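AlgW protein (Pseudomonas aeruginosa, PDB 7CO3) probably acts as a trimeric HtrA-type serine endopeptidase, each subunit joining a trypsin-like protease domain to a peptide-binding PDZ domain. Local coordinates at residues Leu231-Ala234 and Ala235-Ile239; Ser247-Gly250 and Gly251-Ile255. The protein carries 1 engineered substitution. All coordinates share one frame; numbering follows the deposited sequence.

Contact 1 (Leu231-Ala234 and Ala235-Ile239); sequences LVDA and AGNLI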
loop_
_atom_site.group_PDB
_atom_site.type_symbol
_atom_site.label_atom_id
_atom_site.label_comp_id
_atom_site.label_asym_id
_atom_site.label_seq_id
_atom_site.Cartn_x
_atom_site.Cartn_y
_atom_site.Cartn_z
ATOM N N LEU B 231 -10.951 -13.016 -0.862
ATOM C CA LEU B 231 -10.596 -12.189 -2.014
ATOM C C LEU B 231 -11.737 -12.293 -3.010
ATOM O O LEU B 231 -12.108 -13.398 -3.422
ATOM C CB LEU B 231 -9.285 -12.633 -2.663
ATOM C CG LEU B 231 -8.742 -11.743 -3.772
ATOM C CD1 LEU B 231 -8.362 -10.352 -3.181
ATOM C CD2 LEU B 231 -7.523 -12.458 -4.423
ATOM N N VAL B 232 -12.241 -11.156 -3.447
ATOM C CA VAL B 232 -13.451 -11.091 -4.253
ATOM C C VAL B 232 -13.166 -10.320 -5.538
ATOM O O VAL B 232 -12.301 -9.447 -5.558
ATOM C CB VAL B 232 -14.521 -10.459 -3.334
ATOM C CG1 VAL B 232 -15.129 -9.199 -3.866
ATOM C CG2 VAL B 232 -15.485 -11.499 -2.804
ATOM N N ASP B 233 -13.877 -10.651 -6.626
ATOM C CA ASP B 233 -13.693 -9.940 -7.893
ATOM C C ASP B 233 -14.491 -8.649 -7.852
ATOM O O ASP B 233 -15.165 -8.352 -6.877
ATOM C CB ASP B 233 -14.074 -10.811 -9.112
ATOM C CG ASP B 233 -15.593 -11.150 -9.174
ATOM O OD1 ASP B 233 -16.421 -10.492 -8.512
ATOM O OD2 ASP B 233 -15.959 -12.117 -9.884
ATOM N N ALA B 234 -14.461 -7.881 -8.942
ATOM C CA ALA B 234 -15.078 -6.550 -8.924
ATOM C C ALA B 234 -16.593 -6.596 -8.778
ATOM O O ALA B 234 -17.202 -5.562 -8.487
ATOM C CB ALA B 234 -14.708 -5.772 -10.185
ATOM N N ALA B 235 -17.222 -7.756 -8.992
ATOM C CA ALA B 235 -18.663 -7.901 -8.786
ATOM C C ALA B 235 -18.998 -8.547 -7.453
ATOM O O ALA B 235 -20.180 -8.762 -7.159
ATOM C CB ALA B 235 -19.299 -8.711 -9.933
ATOM N N GLY B 236 -18.000 -8.851 -6.630
ATOM C CA GLY B 236 -18.277 -9.436 -5.331
ATOM C C GLY B 236 -18.268 -10.953 -5.283
ATOM O O GLY B 236 -18.660 -11.512 -4.261
ATOM N N ASN B 237 -17.852 -11.642 -6.349
ATOM C CA ASN B 237 -17.802 -13.088 -6.310
ATOM C C ASN B 237 -16.471 -13.552 -5.766
ATOM O O ASN B 237 -15.437 -12.970 -6.067
ATOM C CB ASN B 237 -18.043 -13.714 -7.691
ATOM C CG ASN B 237 -19.292 -13.189 -8.368
ATOM O OD1 ASN B 237 -20.399 -13.461 -7.927
ATOM N ND2 ASN B 237 -19.116 -12.427 -9.442
ATOM N N LEU B 238 -16.502 -14.660 -5.033
ATOM C CA LEU B 238 -15.311 -15.186 -4.383
ATOM C C LEU B 238 -14.340 -15.808 -5.379
ATOM O O LEU B 238 -14.683 -16.764 -6.085
ATOM C CB LEU B 238 -15.700 -16.233 -3.350
ATOM C CG LEU B 238 -14.579 -16.872 -2.538
ATOM C CD1 LEU B 238 -13.916 -15.828 -1.590
ATOM C CD2 LEU B 238 -15.129 -18.096 -1.781
ATOM N N ILE B 239 -13.099 -15.319 -5.368
ATOM C CA ILE B 239 -12.022 -15.901 -6.160
ATOM C C ILE B 239 -10.905 -16.497 -5.320
ATOM O O ILE B 239 -10.067 -17.231 -5.871
ATOM C CB ILE B 239 -11.449 -14.876 -7.168
ATOM C CG1 ILE B 239 -10.892 -13.625 -6.444
ATOM C CG2 ILE B 239 -12.544 -14.462 -8.158
ATOM C CD1 ILE B 239 -10.148 -12.674 -7.379
#

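Contact 2 (Ser247-Gly250 and Gly251-Ile255); sequences SKSG and GSQGI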
loop_
_atom_site.group_PDB
_atom_site.type_symbol
_atom_site.label_atom_id
_atom_site.label_comp_id
_atom_site.label_asym_id
_atom_site.label_seq_id
_atom_site.Cartn_x
_atom_site.Cartn_y
_atom_site.Cartn_z
ATOM N N SER B 247 6.663 -9.476 3.222
ATOM C CA SER B 247 6.895 -8.160 3.776
ATOM C C SER B 247 8.171 -8.172 4.586
ATOM O O SER B 247 8.478 -9.154 5.258
ATOM C CB SER B 247 5.752 -7.720 4.699
ATOM O OG SER B 247 6.155 -6.546 5.386
ATOM N N LYS B 248 8.873 -7.043 4.552
ATOM C CA LYS B 248 10.000 -6.800 5.431
ATOM C C LYS B 248 9.621 -5.985 6.659
ATOM O O LYS B 248 10.509 -5.579 7.404
ATOM C CB LYS B 248 11.109 -6.104 4.636
ATOM C CG LYS B 248 11.361 -6.819 3.304
ATOM C CD LYS B 248 12.820 -6.836 2.891
ATOM C CE LYS B 248 13.136 -8.088 2.093
ATOM N NZ LYS B 248 13.804 -9.133 2.917
ATOM N N SER B 249 8.329 -5.769 6.910
ATOM C CA SER B 249 7.882 -4.818 7.934
ATOM C C SER B 249 6.793 -5.332 8.868
ATOM O O SER B 249 6.348 -4.571 9.730
ATOM C CB SER B 249 7.364 -3.551 7.274
ATOM O OG SER B 249 6.193 -3.844 6.527
ATOM N N GLY B 250 6.319 -6.572 8.715
ATOM C CA GLY B 250 5.234 -6.998 9.583
ATOM C C GLY B 250 3.850 -6.614 9.102
ATOM O O GLY B 250 2.857 -7.026 9.715
ATOM N N GLY B 251 3.748 -5.862 8.014
ATOM C CA GLY B 251 2.458 -5.531 7.463
ATOM C C GLY B 251 2.536 -5.310 5.973
ATOM O O GLY B 251 3.559 -5.557 5.340
ATOM N N SER B 252 1.415 -4.875 5.405
ATOM C CA SER B 252 1.278 -4.916 3.952
ATOM C C SER B 252 2.334 -4.034 3.284
ATOM O O SER B 252 2.564 -2.875 3.675
ATOM C CB SER B 252 -0.112 -4.469 3.533
ATOM O OG SER B 252 -0.229 -4.629 2.116
ATOM N N GLN B 253 2.980 -4.603 2.269
ATOM C CA GLN B 253 3.789 -3.863 1.305
ATOM C C GLN B 253 3.291 -4.113 -0.113
ATOM O O GLN B 253 4.048 -3.947 -1.058
ATOM C CB GLN B 253 5.275 -4.204 1.494
ATOM C CG GLN B 253 5.740 -3.667 2.882
ATOM C CD GLN B 253 7.194 -3.905 3.264
ATOM O OE1 GLN B 253 7.821 -4.864 2.827
ATOM N NE2 GLN B 253 7.736 -3.002 4.082
ATOM N N GLY B 254 2.012 -4.495 -0.261
ATOM C CA GLY B 254 1.390 -4.705 -1.557
ATOM C C GLY B 254 1.693 -6.040 -2.228
ATOM O O GLY B 254 1.414 -6.181 -3.417
ATOM N N ILE B 255 2.263 -7.002 -1.516
ATOM C CA ILE B 255 2.552 -8.336 -2.060
ATOM C C ILE B 255 1.804 -9.343 -1.178
ATOM O O ILE B 255 2.328 -9.836 -0.184
ATOM C CB ILE B 255 4.060 -8.625 -2.095
ATOM C CG1 ILE B 255 4.859 -7.506 -2.795
ATOM C CG2 ILE B 255 4.349 -10.050 -2.720
ATOM C CD1 ILE B 255 4.542 -7.326 -4.189
#

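Contact 1 (Leu231-Ala234 and Ala235-Ile239)
Asp233 OD1 takes two backbone donors from the residues that follow it. Asn237 N lies 2.8 Å from Asp233 OD1, and Ala235 N lies 2.9 Å from the same oxygen. The two N-H groups come in from opposite faces of the carboxylate, each well out of its plane. The second bond is the more bent, 133° at the hydrogen, and closes an Asx turn. The other oxygen, Asp233 OD2, uses its syn lone pair to accept from Asn237 ND2 at 3.2 Å. The carboxylate and amide planes stand nearly perpendicular, 87° apart. Asp233 CG sits between its own N and carbonyl carbon (chi1 66°), which tucks the carboxylate over the turn.

The backbone forms a type I turn with a G1 bulge at Gly236, a standard end for a beta hairpin. Gly236 N bonds to Asp233 O at 2.9 Å, and Asp233 N bonds to Asn237 O. The positive phi of Gly236 suits the bulge. Further along, Ile239 N bonds to Leu231 O at 2.9 Å, and Val232 pairs with Leu238 in a non-hydrogen-bonded antiparallel position. Val232 CG1 presses tightly on Gly236 CA, at 3.5 Å. Beside the pair, Leu231 CG meets Ile239 CG1 at 3.9 Å. Arg61 of helix 56-62 bonds to Ala235 O.

Buried Gly236 O has no partner in the model. Asp233, by contrast, has three N-H donors on its carboxylate, which fix its rotation and would probably favour the charged form.

Contact 2 (Ser247-Gly250 and Gly251-Ile255)
Ser247 OG donates to Gly251 O at 2.8 Å, with the hydroxyl lying in the carbonyl plane. Ser247 OG also accepts twice. Ser249 N reaches Ser247 OG at 2.8 Å, forming an ST turn, and Ser249 OG donates to it at 2.9 Å. With Ser247 OG trans to its own N (chi1 170°), the hydroxyl points at Gly251 O. Ser249 OG is turned inward as well, lying between its N and carbonyl carbon (chi1 66°).

Gln253 reaches back across the loop with its chain extended beyond CG. Its OE1 accepts from Lys248 N at 3.0 Å. That bond is nearly straight at the hydrogen, 169°, but the donor sits above the amide carbonyl plane. The Lys248 side chain, bent at several torsions, leads away from Gly251-Ile255 and packs on Phe188 of the second subunit. Ser249 touches Ser249 of that subunit, and Gln253 O bonds to Asn223 ND2 there.

The Ser247 hydroxyl and the Gln253 amide oxygen thus tie together a loop without regular strand or helix. Three bonds on Ser247 OG fix the direction of its proton, and the shaped loop is presented to the other subunits of the trimer.

Contacts 1 and 2 follow one another along the chain of the protease domain: contact 1 is a hairpin turn of a beta sheet, contact 2 the loop between two strands of that sheet. Strand 238-245 leaves the hairpin turn of contact 1 and runs to the loop of contact 2. Their centres are 23 Å apart and their nearest atoms about 10 Å apart, so they do not touch. Contact 1 meets no other chain, whereas contact 2 meets both other subunits. Strand 230-233 follows the segment with the nucleophile position, an engineered alanine here. Asn223, earlier in that segment, bonds to Ser252 N of its own chain. Residues 247-255 probably correspond to loop L2, which shapes the specificity pocket in HtrA proteases.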